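Local coordinates for oligoribonuclease (Colwellia psychrerythraea, PDB 6A4D), which hydrolyses small RNA oligonucleotides, probably as a 3'-to-5' exoribonuclease that trims them down to single nucleotides, at residues I31-T36 / P124-H129. The protein carries 1 engineered substitution. Numbering follows the deposited sequence.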
ATOM      1  N   ILE A  31      10.736  14.270   6.209  1.00 39.08           N
ATOM      2  CA  ILE A  31      11.009  13.241   5.236  1.00 44.84           C
ATOM      3  C   ILE A  31      12.475  12.742   5.361  1.00 43.18           C
ATOM      4  O   ILE A  31      13.409  13.511   5.561  1.00 43.38           O
ATOM      5  CB  ILE A  31      10.642  13.738   3.799  1.00 47.40           C
ATOM      6  CG1 ILE A  31      10.912  12.647   2.758  1.00 48.34           C
ATOM      7  CG2 ILE A  31      11.381  15.017   3.390  1.00 46.90           C
ATOM      8  CD1 ILE A  31      10.214  12.922   1.447  1.00 44.37           C
ATOM      9  N   ALA A  32      12.646  11.436   5.310  1.00 42.25           N
ATOM     10  CA  ALA A  32      13.986  10.790   5.239  1.00 41.58           C
ATOM     11  C   ALA A  32      13.951   9.715   4.146  1.00 40.15           C
ATOM     12  O   ALA A  32      12.898   9.094   3.937  1.00 38.59           O
ATOM     13  CB  ALA A  32      14.358  10.185   6.586  1.00 37.04           C
ATOM     14  N   ILE A  33      15.058   9.546   3.426  1.00 35.19           N
ATOM     15  CA  ILE A  33      15.140   8.569   2.325  1.00 37.80           C
ATOM     16  C   ILE A  33      16.437   7.753   2.475  1.00 37.61           C
ATOM     17  O   ILE A  33      17.502   8.310   2.730  1.00 33.99           O
ATOM     18  CB  ILE A  33      15.142   9.227   0.914  1.00 38.12           C
ATOM     19  CG1 ILE A  33      13.956  10.173   0.693  1.00 36.35           C
ATOM     20  CG2 ILE A  33      15.214   8.177  -0.222  1.00 40.04           C
ATOM     21  CD1 ILE A  33      14.249  11.197  -0.391  1.00 36.01           C
ATOM     22  N   ILE A  34      16.351   6.438   2.295  1.00 42.27           N
ATOM     23  CA  ILE A  34      17.543   5.583   2.186  1.00 39.96           C
ATOM     24  C   ILE A  34      17.422   4.769   0.912  1.00 41.76           C
ATOM     25  O   ILE A  34      16.361   4.285   0.555  1.00 41.20           O
ATOM     26  CB  ILE A  34      17.689   4.707   3.436  1.00 42.55           C
ATOM     27  CG1 ILE A  34      18.082   5.614   4.591  1.00 40.41           C
ATOM     28  CG2 ILE A  34      18.698   3.577   3.214  1.00 46.78           C
ATOM     29  CD1 ILE A  34      18.419   4.940   5.892  1.00 45.40           C
ATOM     30  N   ILE A  35      18.527   4.647   0.210  1.00 43.70           N
ATOM     31  CA  ILE A  35      18.641   3.794  -0.948  1.00 39.12           C
ATOM     32  C   ILE A  35      19.403   2.538  -0.547  1.00 36.67           C
ATOM     33  O   ILE A  35      20.442   2.648   0.087  1.00 33.54           O
ATOM     34  CB  ILE A  35      19.457   4.503  -2.027  1.00 41.27           C
ATOM     35  CG1 ILE A  35      18.841   5.888  -2.330  1.00 41.67           C
ATOM     36  CG2 ILE A  35      19.542   3.645  -3.279  1.00 41.74           C
ATOM     37  CD1 ILE A  35      17.620   5.831  -3.226  1.00 37.46           C
ATOM     38  N   THR A  36      18.890   1.365  -0.908  1.00 33.69           N
ATOM     39  CA  THR A  36      19.591   0.069  -0.696  1.00 32.19           C
ATOM     40  C   THR A  36      19.697  -0.587  -2.020  1.00 32.25           C
ATOM     41  O   THR A  36      18.992  -0.213  -2.939  1.00 33.24           O
ATOM     42  CB  THR A  36      18.837  -0.938   0.168  1.00 33.24           C
ATOM     43  OG1 THR A  36      17.648  -1.330  -0.497  1.00 30.61           O
ATOM     44  CG2 THR A  36      18.484  -0.416   1.487  1.00 33.33           C
ATOM     45  N   PRO A 124       3.752  15.458  -5.641  1.00 37.92           N
ATOM     46  CA  PRO A 124       3.537  14.551  -6.791  1.00 44.47           C
ATOM     47  C   PRO A 124       4.792  14.345  -7.751  1.00 46.74           C
ATOM     48  O   PRO A 124       4.985  13.213  -8.318  1.00 39.55           O
ATOM     49  CB  PRO A 124       2.303  15.170  -7.495  1.00 43.30           C
ATOM     50  CG  PRO A 124       2.286  16.592  -7.048  1.00 42.54           C
ATOM     51  CD  PRO A 124       2.830  16.610  -5.662  1.00 42.83           C
ATOM     52  N   ASP A 125       5.660  15.368  -7.859  1.00 40.02           N
ATOM     53  CA  ASP A 125       6.887  15.255  -8.699  1.00 45.22           C
ATOM     54  C   ASP A 125       7.820  14.202  -8.164  1.00 40.42           C
ATOM     55  O   ASP A 125       8.421  13.444  -8.918  1.00 35.53           O
ATOM     56  CB  ASP A 125       7.677  16.566  -8.781  1.00 49.44           C
ATOM     57  CG  ASP A 125       6.895  17.705  -9.488  1.00 56.30           C
ATOM     58  OD1 ASP A 125       5.875  17.447 -10.187  1.00 56.41           O
ATOM     59  OD2 ASP A 125       7.305  18.870  -9.324  1.00 59.70           O
ATOM     60  N   PHE A 126       7.947  14.161  -6.848  1.00 39.53           N
ATOM     61  CA  PHE A 126       8.728  13.090  -6.226  1.00 33.42           C
ATOM     62  C   PHE A 126       8.033  11.731  -6.427  1.00 34.02           C
ATOM     63  O   PHE A 126       8.697  10.757  -6.802  1.00 33.69           O
ATOM     64  CB  PHE A 126       8.994  13.464  -4.808  1.00 33.47           C
ATOM     65  CG  PHE A 126       9.786  12.483  -4.050  1.00 34.46           C
ATOM     66  CD1 PHE A 126      11.084  12.170  -4.434  1.00 36.03           C
ATOM     67  CD2 PHE A 126       9.252  11.875  -2.937  1.00 34.96           C
ATOM     68  CE1 PHE A 126      11.852  11.265  -3.715  1.00 33.93           C
ATOM     69  CE2 PHE A 126      10.015  10.975  -2.201  1.00 37.97           C
ATOM     70  CZ  PHE A 126      11.316  10.668  -2.589  1.00 36.64           C
ATOM     71  N   GLU A 127       6.709  11.672  -6.308  1.00 35.88           N
ATOM     72  CA  GLU A 127       5.994  10.393  -6.492  1.00 35.87           C
ATOM     73  C   GLU A 127       6.239   9.796  -7.881  1.00 36.47           C
ATOM     74  O   GLU A 127       6.230   8.540  -8.057  1.00 31.53           O
ATOM     75  CB  GLU A 127       4.471  10.487  -6.261  1.00 34.30           C
ATOM     76  CG  GLU A 127       3.885   9.130  -5.860  1.00 35.62           C
ATOM     77  CD  GLU A 127       2.406   8.977  -6.111  1.00 39.85           C
ATOM     78  OE1 GLU A 127       1.901   7.840  -5.872  1.00 36.51           O
ATOM     79  OE2 GLU A 127       1.748   9.979  -6.523  1.00 44.09           O
ATOM     80  N   ASP A 128       6.441  10.668  -8.877  1.00 38.35           N
ATOM     81  CA  ASP A 128       6.570  10.188 -10.263  1.00 36.41           C
ATOM     82  C   ASP A 128       7.869   9.438 -10.497  1.00 33.39           C
ATOM     83  O   ASP A 128       7.980   8.719 -11.469  1.00 33.24           O
ATOM     84  CB  ASP A 128       6.426  11.309 -11.278  1.00 42.54           C
ATOM     85  CG  ASP A 128       5.014  11.938 -11.277  1.00 48.94           C
ATOM     86  OD1 ASP A 128       4.010  11.220 -11.003  1.00 52.36           O
ATOM     87  OD2 ASP A 128       4.916  13.146 -11.591  1.00 45.09           O
ATOM     88  N   HIS A 129       8.848   9.590  -9.626  1.00 31.05           N
ATOM     89  CA  HIS A 129      10.070   8.842  -9.784  1.00 33.53           C
ATOM     90  C   HIS A 129       9.922   7.312  -9.480  1.00 34.73           C
ATOM     91  O   HIS A 129      10.742   6.521  -9.896  1.00 34.03           O
ATOM     92  CB  HIS A 129      11.188   9.441  -8.982  1.00 32.94           C
ATOM     93  CG  HIS A 129      12.525   8.934  -9.410  1.00 43.19           C
ATOM     94  ND1 HIS A 129      13.126   9.344 -10.579  1.00 44.60           N
ATOM     95  CD2 HIS A 129      13.332   7.973  -8.878  1.00 45.15           C
ATOM     96  CE1 HIS A 129      14.269   8.688 -10.724  1.00 55.44           C
ATOM     97  NE2 HIS A 129      14.417   7.851  -9.707  1.00 47.15           N
TER
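The helical turn that presents F126 to I31 and I33 is closed by D128 N, which donates to P124 O at 3.0 Å and more weakly to D125 O at 3.4 Å. The first of these bonds spans F126, whose own carbonyl O accepts from H129 N at 3.1 Å. The fold is that of an RNase H-like exonuclease, a five-stranded mixed sheet packed between helices, and here the short helix 124-127 sends one aromatic ring to strand 28-36. I31 and I33, two positions apart, point toward it from the same face of the strand, while A32 and I34 pack on the other face against helix 163-180.

The closest CA atoms, those of I33 and F126, are 11.6 Å apart, a gap that the ring and the ethyl arms of the isoleucines bridge between them. With CG anti to the backbone N (chi1 -179°), F126 stretches away from its helix and meets the isoleucines with the far end of its ring. Isoleucine suits the strand, where branching at CB is easily accommodated, and its ethyl arm adds reach; in I33 that arm starts beside the backbone N (chi1 -54°). The I31 and F126 side chains run alongside each other, heading opposite ways, while those of I33 and F126 approach more nearly head-on. The CD1 methyls of both isoleucines come to the ring obliquely.

All three touching residues are buried. L14, on the neighbouring strand 11-18, also touches F126, and F130 meets its ring edge-to-face. The neighbouring E127 forms a salt bridge through OE1 with R116 NE. Within the apolar interface, I31 CD1 lies 4.1 Å from F126 CE2, and I33 CD1 comes nearer still, 3.7 Å from F126 CZ.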